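Local coordinates for breast cancer anti-estrogen resistance protein 1 (Mus musculus, PDB 5W93) that acts as a docking protein that coordinates tyrosine kinase-based signalling in cell adhesion and, through this C-terminal domain, binds the LD1 motif of paxillin, at residues R8-L11 with L12-E16; T97-A100 with A101-P105; A109-D112 with M113-R116; R128-L131 with G132-A135. The protein carries 2 engineered substitutions. One frame throughout, in Å; residues are numbered along the deposited sequence.

Contact 1: R8-L11 with L12-E16; sequences RQLL and LFYLE
L10 and Y14 meet one turn apart near the start of helix 5-37, the first helix of the FAT-like four-helix bundle that forms the C-terminal domain of p130Cas. CD1 of L10 approaches the rim of the Y14 ring in the plane of that ring, with its CE2 at 3.8 Å. The leucine reaches it because CG is anti to the backbone N (chi1 -164°), which swings the branch along the helix toward the next turn. F13 comes to the same phenol from another direction: its CD2 lies over the centre of the Y14 ring, 3.6 Å above the plane, so that a rim of one aromatic group faces the flat side of the other.

R8 and L12 lie side by side, pointing the same way. CD1 of L12 rests 4.0 Å from CG of R8, so the contact is made by the aliphatic part of the arginine and not by its guanidinium. NE2 of Q9 comes to 4.1 Å from the same L12 methyl.

Beneath these side chains run four successive i to i+4 backbone bonds, the shortest being L15 N to L11 O at 2.8 Å. The faces then divide between neighbours: L10 and Y14 lean on L66, Q69, I62 and T65 of helix 42-69, while L11 lies against L131, L134 and A135 of helix 107-135. Such a division, with apolar side chains serving two neighbouring helices, is typical of an antiparallel helical bundle.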
ATOM      1  N   ARG A   8      -4.847 -13.155  19.640  1.00 28.03           N
ATOM      2  CA  ARG A   8      -4.246 -11.968  20.251  1.00 31.00           C
ATOM      3  C   ARG A   8      -2.742 -11.910  20.023  1.00 28.73           C
ATOM      4  O   ARG A   8      -2.187 -10.854  19.707  1.00 29.09           O
ATOM      5  CB  ARG A   8      -4.527 -11.907  21.760  1.00 33.97           C
ATOM      6  CG  ARG A   8      -3.811 -10.728  22.431  1.00 39.18           C
ATOM      7  CD  ARG A   8      -4.200 -10.520  23.902  1.00 53.14           C
ATOM      8  NE  ARG A   8      -5.644 -10.577  24.088  1.00 66.63           N
ATOM      9  CZ  ARG A   8      -6.488  -9.618  23.723  1.00 76.07           C
ATOM     10  NH1 ARG A   8      -6.034  -8.512  23.148  1.00 80.03           N
ATOM     11  NH2 ARG A   8      -7.791  -9.766  23.934  1.00 82.73           N
ATOM     12  N   GLN A   9      -2.082 -13.048  20.194  1.00 31.97           N
ATOM     13  CA  GLN A   9      -0.640 -13.117  19.992  1.00 35.24           C
ATOM     14  C   GLN A   9      -0.270 -12.864  18.531  1.00 28.22           C
ATOM     15  O   GLN A   9       0.691 -12.161  18.229  1.00 28.18           O
ATOM     16  CB  GLN A   9      -0.120 -14.473  20.454  1.00 34.81           C
ATOM     17  CG  GLN A   9      -0.225 -14.633  21.964  1.00 37.15           C
ATOM     18  CD  GLN A   9       0.530 -13.523  22.661  1.00 56.88           C
ATOM     19  OE1 GLN A   9       1.751 -13.408  22.512  1.00 64.83           O
ATOM     20  NE2 GLN A   9      -0.192 -12.674  23.397  1.00 58.04           N
ATOM     21  N   LEU A  10      -1.042 -13.452  17.631  1.00 27.33           N
ATOM     22  CA  LEU A  10      -0.813 -13.248  16.215  1.00 31.88           C
ATOM     23  C   LEU A  10      -0.959 -11.758  15.858  1.00 31.70           C
ATOM     24  O   LEU A  10      -0.139 -11.188  15.132  1.00 25.36           O
ATOM     25  CB  LEU A  10      -1.793 -14.105  15.425  1.00 37.16           C
ATOM     26  CG  LEU A  10      -1.535 -14.347  13.951  1.00 33.83           C
ATOM     27  CD1 LEU A  10      -0.202 -15.062  13.757  1.00 27.26           C
ATOM     28  CD2 LEU A  10      -2.691 -15.160  13.388  1.00 40.16           C
ATOM     29  N   LEU A  11      -2.005 -11.134  16.391  1.00 28.78           N
ATOM     30  CA  LEU A  11      -2.295  -9.744  16.074  1.00 25.38           C
ATOM     31  C   LEU A  11      -1.224  -8.814  16.637  1.00 26.10           C
ATOM     32  O   LEU A  11      -0.792  -7.898  15.944  1.00 25.67           O
ATOM     33  CB  LEU A  11      -3.679  -9.347  16.594  1.00 28.75           C
ATOM     34  CG  LEU A  11      -4.875  -9.897  15.808  1.00 24.49           C
ATOM     35  CD1 LEU A  11      -6.189  -9.676  16.551  1.00 24.79           C
ATOM     36  CD2 LEU A  11      -4.943  -9.243  14.421  1.00 31.65           C
ATOM     37  N   LEU A  12      -0.795  -9.040  17.883  1.00 27.24           N
ATOM     38  CA  LEU A  12       0.243  -8.196  18.474  1.00 28.00           C
ATOM     39  C   LEU A  12       1.540  -8.305  17.688  1.00 31.54           C
ATOM     40  O   LEU A  12       2.202  -7.301  17.434  1.00 31.25           O
ATOM     41  CB  LEU A  12       0.500  -8.559  19.944  1.00 29.31           C
ATOM     42  CG  LEU A  12      -0.593  -8.158  20.930  1.00 36.17           C
ATOM     43  CD1 LEU A  12      -0.293  -8.740  22.323  1.00 36.87           C
ATOM     44  CD2 LEU A  12      -0.733  -6.636  20.982  1.00 39.12           C
ATOM     45  N   PHE A  13       1.895  -9.527  17.301  1.00 28.77           N
ATOM     46  CA  PHE A  13       3.080  -9.751  16.492  1.00 27.37           C
ATOM     47  C   PHE A  13       2.997  -9.009  15.137  1.00 26.28           C
ATOM     48  O   PHE A  13       3.923  -8.294  14.748  1.00 26.55           O
ATOM     49  CB  PHE A  13       3.276 -11.247  16.248  1.00 27.36           C
ATOM     50  CG  PHE A  13       4.500 -11.562  15.445  1.00 28.66           C
ATOM     51  CD1 PHE A  13       5.751 -11.586  16.053  1.00 34.42           C
ATOM     52  CD2 PHE A  13       4.407 -11.847  14.095  1.00 26.24           C
ATOM     53  CE1 PHE A  13       6.880 -11.872  15.324  1.00 33.67           C
ATOM     54  CE2 PHE A  13       5.537 -12.131  13.356  1.00 30.71           C
ATOM     55  CZ  PHE A  13       6.777 -12.141  13.976  1.00 32.83           C
ATOM     56  N   TYR A  14       1.905  -9.183  14.409  1.00 25.37           N
ATOM     57  CA  TYR A  14       1.857  -8.563  13.087  1.00 25.89           C
ATOM     58  C   TYR A  14       1.581  -7.060  13.147  1.00 27.36           C
ATOM     59  O   TYR A  14       1.927  -6.339  12.210  1.00 26.60           O
ATOM     60  CB  TYR A  14       0.859  -9.291  12.182  1.00 24.82           C
ATOM     61  CG  TYR A  14       1.548 -10.501  11.593  1.00 28.65           C
ATOM     62  CD1 TYR A  14       2.535 -10.353  10.630  1.00 27.87           C
ATOM     63  CD2 TYR A  14       1.275 -11.777  12.055  1.00 24.85           C
ATOM     64  CE1 TYR A  14       3.202 -11.452  10.110  1.00 27.91           C
ATOM     65  CE2 TYR A  14       1.943 -12.887  11.546  1.00 27.29           C
ATOM     66  CZ  TYR A  14       2.903 -12.718  10.578  1.00 32.20           C
ATOM     67  OH  TYR A  14       3.558 -13.825  10.067  1.00 31.79           O
ATOM     68  N   LEU A  15       1.025  -6.581  14.260  1.00 29.39           N
ATOM     69  CA  LEU A  15       0.949  -5.135  14.508  1.00 27.55           C
ATOM     70  C   LEU A  15       2.358  -4.547  14.538  1.00 31.25           C
ATOM     71  O   LEU A  15       2.631  -3.515  13.944  1.00 25.51           O
ATOM     72  CB  LEU A  15       0.226  -4.830  15.827  1.00 29.74           C
ATOM     73  CG  LEU A  15       0.184  -3.363  16.277  1.00 34.66           C
ATOM     74  CD1 LEU A  15      -0.495  -2.483  15.211  1.00 28.54           C
ATOM     75  CD2 LEU A  15      -0.539  -3.207  17.622  1.00 29.29           C
ATOM     76  N   GLU A  16       3.255  -5.220  15.251  1.00 33.55           N
ATOM     77  CA  GLU A  16       4.644  -4.790  15.319  1.00 30.33           C
ATOM     78  C   GLU A  16       5.298  -4.777  13.933  1.00 26.34           C
ATOM     79  O   GLU A  16       6.025  -3.839  13.599  1.00 31.02           O
ATOM     80  CB  GLU A  16       5.423  -5.691  16.290  1.00 31.33           C
ATOM     81  CG  GLU A  16       6.924  -5.502  16.260  1.00 47.31           C
ATOM     82  CD  GLU A  16       7.592  -6.318  15.164  1.00 59.80           C
ATOM     83  OE1 GLU A  16       7.379  -7.556  15.120  1.00 68.22           O
ATOM     84  OE2 GLU A  16       8.306  -5.710  14.334  1.00 55.39           O
TER

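Contact 2: T97-A100 with A101-P105; sequences TKAA and ALQYP
The ring of Y104 has the carbonyl oxygen of A100 beside its edge, near the ring plane, and CB of P105 over the centre of one face, 3.9 Å above it. The peptide bond between Y104 and P105 is cis, which brings the proline back onto the aromatic ring, a familiar feature of aromatic-proline sequences. This pair lies just past the C-terminal end of helix 73-102 in the four-helix bundle, where the chain turns toward helix 107-135. Y104 CB is 3.3 Å from A100 O, and with CG anti to the backbone N (chi1 -173°) the ring is directed away from the last turn, onto P42 and F45 of helix 42-69.

The final helical bonds are uneven. L102 N meets K98 O at 2.8 Å, nearly straight and close to the carbonyl axis, whereas Q103 N reaches A99 O at 3.0 Å through a more bent hydrogen bond (N-H...O 140°). Q103 is the first residue to leave helical backbone angles, and Y104 N then bonds to A101 O, three residues back. The extended side chain of Q103 runs back alongside the last turn, NE2 4.0 Å from CB of A99.

Polar ends in the preceding turn are engaged beyond it. The K98 amine forms a salt bridge with an acidic side chain of the bound peptide, so this end of the helix contributes to peptide binding, and T97 OG1 hydrogen-bonds to I93 O and S49 OG. L102 places its CG 3.3 Å from K98 O.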
ATOM      1  N   THR A  97      -0.186   5.756 -12.776  1.00 22.25           N
ATOM      2  CA  THR A  97       1.213   6.071 -13.042  1.00 22.29           C
ATOM      3  C   THR A  97       1.508   5.923 -14.539  1.00 22.96           C
ATOM      4  O   THR A  97       2.165   6.786 -15.151  1.00 23.36           O
ATOM      5  CB  THR A  97       2.186   5.160 -12.211  1.00 24.74           C
ATOM      6  OG1 THR A  97       1.944   5.354 -10.813  1.00 22.63           O
ATOM      7  CG2 THR A  97       3.635   5.506 -12.481  1.00 25.93           C
ATOM      8  N   LYS A  98       1.030   4.833 -15.124  1.00 19.52           N
ATOM      9  CA  LYS A  98       1.205   4.621 -16.549  1.00 24.90           C
ATOM     10  C   LYS A  98       0.559   5.780 -17.331  1.00 23.38           C
ATOM     11  O   LYS A  98       1.142   6.314 -18.270  1.00 25.97           O
ATOM     12  CB  LYS A  98       0.602   3.276 -16.981  1.00 28.37           C
ATOM     13  CG  LYS A  98       1.423   2.051 -16.551  1.00 38.39           C
ATOM     14  CD  LYS A  98       0.968   0.769 -17.267  1.00 39.22           C
ATOM     15  CE  LYS A  98      -0.415   0.332 -16.850  1.00 40.27           C
ATOM     16  NZ  LYS A  98      -0.691  -1.115 -17.125  1.00 35.75           N
ATOM     17  N   ALA A  99      -0.627   6.179 -16.904  1.00 27.35           N
ATOM     18  CA  ALA A  99      -1.357   7.253 -17.590  1.00 30.13           C
ATOM     19  C   ALA A  99      -0.637   8.612 -17.464  1.00 31.15           C
ATOM     20  O   ALA A  99      -0.587   9.393 -18.421  1.00 28.23           O
ATOM     21  CB  ALA A  99      -2.758   7.345 -17.052  1.00 26.11           C
ATOM     22  N   ALA A 100      -0.081   8.895 -16.288  1.00 23.01           N
ATOM     23  CA  ALA A 100       0.698  10.114 -16.078  1.00 28.41           C
ATOM     24  C   ALA A 100       1.969  10.150 -16.931  1.00 28.75           C
ATOM     25  O   ALA A 100       2.439  11.224 -17.317  1.00 30.51           O
ATOM     26  CB  ALA A 100       1.059  10.271 -14.578  1.00 25.15           C
ATOM     27  N   ALA A 101       2.530   8.978 -17.208  1.00 22.86           N
ATOM     28  CA  ALA A 101       3.721   8.873 -18.040  1.00 25.99           C
ATOM     29  C   ALA A 101       3.351   9.008 -19.513  1.00 29.89           C
ATOM     30  O   ALA A 101       3.977   9.761 -20.251  1.00 35.28           O
ATOM     31  CB  ALA A 101       4.441   7.552 -17.800  1.00 23.42           C
ATOM     32  N   LEU A 102       2.337   8.264 -19.932  1.00 28.26           N
ATOM     33  CA  LEU A 102       1.897   8.299 -21.323  1.00 27.24           C
ATOM     34  C   LEU A 102       1.449   9.694 -21.752  1.00 37.00           C
ATOM     35  O   LEU A 102       1.601  10.078 -22.923  1.00 35.55           O
ATOM     36  CB  LEU A 102       0.758   7.309 -21.546  1.00 28.24           C
ATOM     37  CG  LEU A 102       1.111   5.832 -21.488  1.00 30.67           C
ATOM     38  CD1 LEU A 102      -0.145   4.996 -21.581  1.00 27.44           C
ATOM     39  CD2 LEU A 102       2.073   5.482 -22.624  1.00 29.51           C
ATOM     40  N   GLN A 103       0.894  10.452 -20.810  1.00 31.97           N
ATOM     41  CA  GLN A 103       0.341  11.759 -21.132  1.00 34.91           C
ATOM     42  C   GLN A 103       1.241  12.890 -20.644  1.00 38.03           C
ATOM     43  O   GLN A 103       0.829  14.047 -20.624  1.00 38.40           O
ATOM     44  CB  GLN A 103      -1.058  11.900 -20.531  1.00 40.73           C
ATOM     45  CG  GLN A 103      -2.029  10.818 -20.980  1.00 41.48           C
ATOM     46  CD  GLN A 103      -3.313  10.809 -20.162  1.00 51.86           C
ATOM     47  OE1 GLN A 103      -3.733  11.838 -19.635  1.00 58.06           O
ATOM     48  NE2 GLN A 103      -3.935   9.644 -20.045  1.00 52.87           N
ATOM     49  N   TYR A 104       2.464  12.556 -20.247  1.00 34.53           N
ATOM     50  CA  TYR A 104       3.384  13.553 -19.703  1.00 34.30           C
ATOM     51  C   TYR A 104       3.737  14.630 -20.744  1.00 36.53           C
ATOM     52  O   TYR A 104       3.966  14.314 -21.909  1.00 41.32           O
ATOM     53  CB  TYR A 104       4.661  12.873 -19.194  1.00 36.11           C
ATOM     54  CG  TYR A 104       5.589  13.818 -18.475  1.00 42.79           C
ATOM     55  CD1 TYR A 104       5.386  14.133 -17.137  1.00 38.68           C
ATOM     56  CD2 TYR A 104       6.670  14.394 -19.128  1.00 40.30           C
ATOM     57  CE1 TYR A 104       6.226  15.005 -16.466  1.00 34.92           C
ATOM     58  CE2 TYR A 104       7.519  15.270 -18.462  1.00 43.89           C
ATOM     59  CZ  TYR A 104       7.287  15.573 -17.136  1.00 44.68           C
ATOM     60  OH  TYR A 104       8.127  16.436 -16.470  1.00 56.44           O
ATOM     61  N   PRO A 105       3.759  15.910 -20.329  1.00 45.49           N
ATOM     62  CA  PRO A 105       3.387  16.418 -19.004  1.00 39.13           C
ATOM     63  C   PRO A 105       1.905  16.744 -18.926  1.00 44.16           C
ATOM     64  O   PRO A 105       1.400  17.520 -19.745  1.00 46.57           O
ATOM     65  CB  PRO A 105       4.241  17.680 -18.867  1.00 42.20           C
ATOM     66  CG  PRO A 105       4.388  18.176 -20.280  1.00 43.14           C
ATOM     67  CD  PRO A 105       4.311  16.976 -21.188  1.00 46.80           C
TER

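Contact 3: A109-D112 with M113-R116; sequences AAQD and MVDR
Q111 and D115 join their side chains across one turn of helix 107-135, the last helix of the four-helix bundle. NE2 of Q111 donates to OD1 of D115 at 2.9 Å. The amide and carboxylate planes are 59° apart, and the donor arrives from above the carboxylate plane. CG of Q111 lies anti to the backbone N and the chain bends at chi2 (59°), bringing the amide forward to D115. The same residues are tied through the backbone, D115 N to Q111 O at 2.9 Å. The aspartate carboxylate therefore lies close to a carbonyl oxygen, and the amide donor probably eases that proximity; K118 adds a long, weak ion pair to OD1.

Further out, CG1 of V114 flanks the Q111 amide, 3.8 Å from NE2, while V114 packs against V36 of helix 5-37. M113 is buried, touching T96 and T97 of helix 73-102 as well as F32, V36, F45 and S49 from the two other helices. One turn earlier, A109 N is hydrogen-bonded to S106 OG, just ahead of the helix. Under the buried valine, V114 N bonds to A110 O at 2.9 Å, and its CG2 methyl comes within 3.3 Å of that oxygen.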
ATOM      1  N   ALA A 109      -3.365  14.310 -15.000  1.00 38.79           N
ATOM      2  CA  ALA A 109      -2.899  12.926 -14.921  1.00 37.01           C
ATOM      3  C   ALA A 109      -2.052  12.739 -13.672  1.00 34.34           C
ATOM      4  O   ALA A 109      -2.187  11.736 -12.968  1.00 32.53           O
ATOM      5  CB  ALA A 109      -2.105  12.544 -16.164  1.00 33.21           C
ATOM      6  N   ALA A 110      -1.188  13.712 -13.393  1.00 33.30           N
ATOM      7  CA  ALA A 110      -0.318  13.611 -12.234  1.00 37.01           C
ATOM      8  C   ALA A 110      -1.129  13.706 -10.942  1.00 35.72           C
ATOM      9  O   ALA A 110      -0.816  13.034  -9.964  1.00 33.75           O
ATOM     10  CB  ALA A 110       0.762  14.685 -12.273  1.00 34.73           C
ATOM     11  N   GLN A 111      -2.170  14.536 -10.937  1.00 35.37           N
ATOM     12  CA  GLN A 111      -2.945  14.732  -9.717  1.00 34.03           C
ATOM     13  C   GLN A 111      -3.774  13.482  -9.422  1.00 35.33           C
ATOM     14  O   GLN A 111      -3.989  13.137  -8.264  1.00 35.99           O
ATOM     15  CB  GLN A 111      -3.835  15.975  -9.820  1.00 37.23           C
ATOM     16  CG  GLN A 111      -4.573  16.322  -8.518  1.00 48.50           C
ATOM     17  CD  GLN A 111      -3.626  16.579  -7.354  1.00 55.45           C
ATOM     18  OE1 GLN A 111      -2.631  17.287  -7.495  1.00 57.08           O
ATOM     19  NE2 GLN A 111      -3.931  15.995  -6.194  1.00 55.65           N
ATOM     20  N   ASP A 112      -4.222  12.802 -10.471  1.00 31.87           N
ATOM     21  CA  ASP A 112      -4.891  11.511 -10.324  1.00 32.04           C
ATOM     22  C   ASP A 112      -3.976  10.479  -9.645  1.00 30.26           C
ATOM     23  O   ASP A 112      -4.375   9.784  -8.717  1.00 30.92           O
ATOM     24  CB  ASP A 112      -5.322  10.973 -11.682  1.00 30.74           C
ATOM     25  CG  ASP A 112      -6.557  11.671 -12.242  1.00 50.12           C
ATOM     26  OD1 ASP A 112      -7.174  12.508 -11.541  1.00 44.18           O
ATOM     27  OD2 ASP A 112      -6.914  11.345 -13.395  1.00 52.56           O
ATOM     28  N   MET A 113      -2.747  10.396 -10.134  1.00 27.96           N
ATOM     29  CA  MET A 113      -1.737   9.504  -9.567  1.00 26.20           C
ATOM     30  C   MET A 113      -1.475   9.874  -8.101  1.00 26.91           C
ATOM     31  O   MET A 113      -1.533   9.027  -7.214  1.00 25.23           O
ATOM     32  CB  MET A 113      -0.460   9.581 -10.414  1.00 27.92           C
ATOM     33  CG  MET A 113       0.704   8.690  -9.967  1.00 27.59           C
ATOM     34  SD  MET A 113       2.167   8.946 -11.003  1.00 27.70           S
ATOM     35  CE  MET A 113       2.539  10.668 -10.691  1.00 28.10           C
ATOM     36  N   VAL A 114      -1.213  11.154  -7.850  1.00 29.99           N
ATOM     37  CA  VAL A 114      -1.007  11.650  -6.495  1.00 30.76           C
ATOM     38  C   VAL A 114      -2.169  11.307  -5.541  1.00 35.31           C
ATOM     39  O   VAL A 114      -1.945  10.976  -4.362  1.00 27.06           O
ATOM     40  CB  VAL A 114      -0.785  13.180  -6.516  1.00 35.46           C
ATOM     41  CG1 VAL A 114      -0.980  13.792  -5.133  1.00 35.77           C
ATOM     42  CG2 VAL A 114       0.592  13.491  -7.068  1.00 36.69           C
ATOM     43  N   ASP A 115      -3.394  11.372  -6.058  1.00 32.48           N
ATOM     44  CA  ASP A 115      -4.588  11.076  -5.267  1.00 30.91           C
ATOM     45  C   ASP A 115      -4.660   9.600  -4.870  1.00 26.84           C
ATOM     46  O   ASP A 115      -5.041   9.284  -3.742  1.00 28.47           O
ATOM     47  CB  ASP A 115      -5.866  11.452  -6.033  1.00 34.61           C
ATOM     48  CG  ASP A 115      -6.094  12.966  -6.128  1.00 40.65           C
ATOM     49  OD1 ASP A 115      -5.477  13.736  -5.360  1.00 41.78           O
ATOM     50  OD2 ASP A 115      -6.901  13.379  -6.986  1.00 45.35           O
ATOM     51  N   ARG A 116      -4.329   8.696  -5.795  1.00 25.80           N
ATOM     52  CA  ARG A 116      -4.346   7.267  -5.467  1.00 24.25           C
ATOM     53  C   ARG A 116      -3.299   6.973  -4.422  1.00 23.29           C
ATOM     54  O   ARG A 116      -3.537   6.178  -3.527  1.00 27.30           O
ATOM     55  CB  ARG A 116      -4.088   6.367  -6.678  1.00 23.36           C
ATOM     56  CG  ARG A 116      -5.069   6.530  -7.811  1.00 35.90           C
ATOM     57  CD  ARG A 116      -6.502   6.146  -7.441  1.00 35.57           C
ATOM     58  NE  ARG A 116      -7.374   6.605  -8.520  1.00 53.07           N
ATOM     59  CZ  ARG A 116      -7.715   5.879  -9.583  1.00 51.46           C
ATOM     60  NH1 ARG A 116      -7.309   4.619  -9.707  1.00 49.39           N
ATOM     61  NH2 ARG A 116      -8.489   6.411 -10.514  1.00 45.83           N
TER
HETATM   62  O   HOH W   1      -7.647  13.490  -9.391  1.00 59.25           O

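Contact 4: R128-L131 with G132-A135; sequences RRVL and GQLA
From R128 to A135 the backbone keeps regular helical bonding, with G132, Q133, L134 and A135 each donating to the carbonyl four residues earlier; the shortest of these bonds is L134 N to V130 O at 2.8 Å. This is the closing part of helix 107-135 in the four-helix bundle. V130 and L134 run side by side in the same direction, and CG1 of V130 touches CD1 of L134 at 3.9 Å. With its CG anti to the carbonyl carbon (chi1 -73°), L134 also drapes its branch point over the carbonyl of the preceding turn, CG lying 3.2 Å from V130 O. Both side chains face other helices: V130 is covered by Q78 and Y82 of helix 73-102, while L134 meets Q78 there and L11 of helix 5-37.

On the exposed side, R129 and Q133 lie next to each other, pointing the same way. NH2 of the guanidinium is 3.7 Å from NE2 of the amide, and the two planes stand 69° apart. The closest atoms are thus two nitrogens; OE1 of Q133 is farther from that NH2, at 4.2 Å. L131 turns to the interior, against V79 of helix 73-102, and CB of A135 sits 3.3 Å from L131 O.

The chemistry implies that the backbone bonds and the apolar V130-L134 pair hold this turn, whereas the R129-Q133 pair, whose nearest atoms are both nitrogens, contributes no hydrogen bond between its side chains.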
ATOM      1  N   ARG A 128      -3.423  -0.262   9.939  1.00 21.48           N
ATOM      2  CA  ARG A 128      -2.601  -0.404  11.141  1.00 24.96           C
ATOM      3  C   ARG A 128      -3.394  -0.045  12.403  1.00 31.30           C
ATOM      4  O   ARG A 128      -3.305  -0.736  13.416  1.00 24.25           O
ATOM      5  CB  ARG A 128      -1.348   0.463  11.036  1.00 28.70           C
ATOM      6  CG  ARG A 128      -0.322   0.151  12.125  1.00 47.51           C
ATOM      7  CD  ARG A 128       0.219   1.398  12.795  1.00 57.18           C
ATOM      8  NE  ARG A 128      -0.642   1.884  13.866  1.00 67.71           N
ATOM      9  CZ  ARG A 128      -1.444   2.938  13.765  1.00 71.17           C
ATOM     10  NH1 ARG A 128      -1.502   3.625  12.630  1.00 71.70           N
ATOM     11  NH2 ARG A 128      -2.190   3.307  14.801  1.00 69.55           N
ATOM     12  N   ARG A 129      -4.180   1.026  12.333  1.00 28.06           N
ATOM     13  CA  ARG A 129      -5.022   1.420  13.465  1.00 27.94           C
ATOM     14  C   ARG A 129      -5.983   0.292  13.861  1.00 26.17           C
ATOM     15  O   ARG A 129      -6.118  -0.054  15.035  1.00 27.87           O
ATOM     16  CB  ARG A 129      -5.806   2.694  13.138  1.00 27.39           C
ATOM     17  CG  ARG A 129      -6.244   3.471  14.390  1.00 39.90           C
ATOM     18  CD  ARG A 129      -7.082   4.694  14.053  1.00 54.73           C
ATOM     19  NE  ARG A 129      -8.498   4.422  14.269  1.00 66.12           N
ATOM     20  CZ  ARG A 129      -9.338   4.028  13.319  1.00 70.43           C
ATOM     21  NH1 ARG A 129      -8.912   3.871  12.076  1.00 72.71           N
ATOM     22  NH2 ARG A 129     -10.608   3.794  13.615  1.00 75.81           N
ATOM     23  N   VAL A 130      -6.644  -0.286  12.875  1.00 27.21           N
ATOM     24  CA  VAL A 130      -7.558  -1.396  13.103  1.00 26.90           C
ATOM     25  C   VAL A 130      -6.877  -2.644  13.705  1.00 27.18           C
ATOM     26  O   VAL A 130      -7.442  -3.298  14.591  1.00 27.08           O
ATOM     27  CB  VAL A 130      -8.261  -1.759  11.777  1.00 27.66           C
ATOM     28  CG1 VAL A 130      -8.919  -3.116  11.854  1.00 29.21           C
ATOM     29  CG2 VAL A 130      -9.274  -0.656  11.415  1.00 28.48           C
ATOM     30  N   LEU A 131      -5.677  -2.983  13.236  1.00 25.34           N
ATOM     31  CA  LEU A 131      -4.914  -4.072  13.868  1.00 27.71           C
ATOM     32  C   LEU A 131      -4.692  -3.820  15.354  1.00 27.60           C
ATOM     33  O   LEU A 131      -4.787  -4.735  16.164  1.00 30.01           O
ATOM     34  CB  LEU A 131      -3.555  -4.265  13.196  1.00 26.19           C
ATOM     35  CG  LEU A 131      -3.527  -4.820  11.779  1.00 31.11           C
ATOM     36  CD1 LEU A 131      -2.088  -4.852  11.272  1.00 25.25           C
ATOM     37  CD2 LEU A 131      -4.146  -6.212  11.779  1.00 30.94           C
ATOM     38  N   GLY A 132      -4.383  -2.578  15.709  1.00 30.19           N
ATOM     39  CA  GLY A 132      -4.144  -2.237  17.103  1.00 32.41           C
ATOM     40  C   GLY A 132      -5.414  -2.388  17.919  1.00 33.45           C
ATOM     41  O   GLY A 132      -5.377  -2.812  19.073  1.00 33.72           O
ATOM     42  N   GLN A 133      -6.538  -2.030  17.303  1.00 30.37           N
ATOM     43  CA  GLN A 133      -7.867  -2.158  17.903  1.00 33.72           C
ATOM     44  C   GLN A 133      -8.298  -3.607  18.042  1.00 33.69           C
ATOM     45  O   GLN A 133      -8.985  -3.985  18.999  1.00 33.48           O
ATOM     46  CB  GLN A 133      -8.913  -1.418  17.059  1.00 28.79           C
ATOM     47  CG  GLN A 133      -8.984   0.070  17.285  1.00 44.75           C
ATOM     48  CD  GLN A 133     -10.109   0.700  16.475  1.00 52.13           C
ATOM     49  OE1 GLN A 133     -10.624   0.094  15.527  1.00 51.72           O
ATOM     50  NE2 GLN A 133     -10.502   1.912  16.850  1.00 52.26           N
ATOM     51  N   LEU A 134      -7.918  -4.421  17.069  1.00 29.61           N
ATOM     52  CA  LEU A 134      -8.278  -5.826  17.106  1.00 29.63           C
ATOM     53  C   LEU A 134      -7.435  -6.506  18.169  1.00 35.29           C
ATOM     54  O   LEU A 134      -7.910  -7.401  18.866  1.00 35.62           O
ATOM     55  CB  LEU A 134      -8.084  -6.485  15.736  1.00 27.78           C
ATOM     56  CG  LEU A 134      -9.135  -6.069  14.693  1.00 28.25           C
ATOM     57  CD1 LEU A 134      -8.861  -6.718  13.342  1.00 29.91           C
ATOM     58  CD2 LEU A 134     -10.547  -6.408  15.151  1.00 34.34           C
ATOM     59  N   ALA A 135      -6.191  -6.054  18.310  1.00 32.57           N
ATOM     60  CA  ALA A 135      -5.248  -6.699  19.223  1.00 35.32           C
ATOM     61  C   ALA A 135      -5.570  -6.343  20.667  1.00 44.43           C
ATOM     62  O   ALA A 135      -5.083  -6.985  21.605  1.00 44.12           O
ATOM     63  CB  ALA A 135      -3.811  -6.305  18.882  1.00 29.94           C
TER

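All four contacts are local; three lie along helices and contact 2 runs off the end of one. They gather at the two ends of one elongated bundle. Contacts 1 and 4 touch at one end, where helices 5-37 and 107-135 meet through L11, L12, L134 and A135; contacts 2 and 3 touch at the other, with M113 SD 3.6 Å from T97 OG1. Contacts 3 and 4 share helix 107-135 but have centres about 29 Å apart. Contact 1 is mostly at the surface, the others partly buried. Contact 3 alone has a side-chain hydrogen bond between its segments; contacts 1 and 4 rely on apolar pairs, and contact 2 is the one beside the bound peptide.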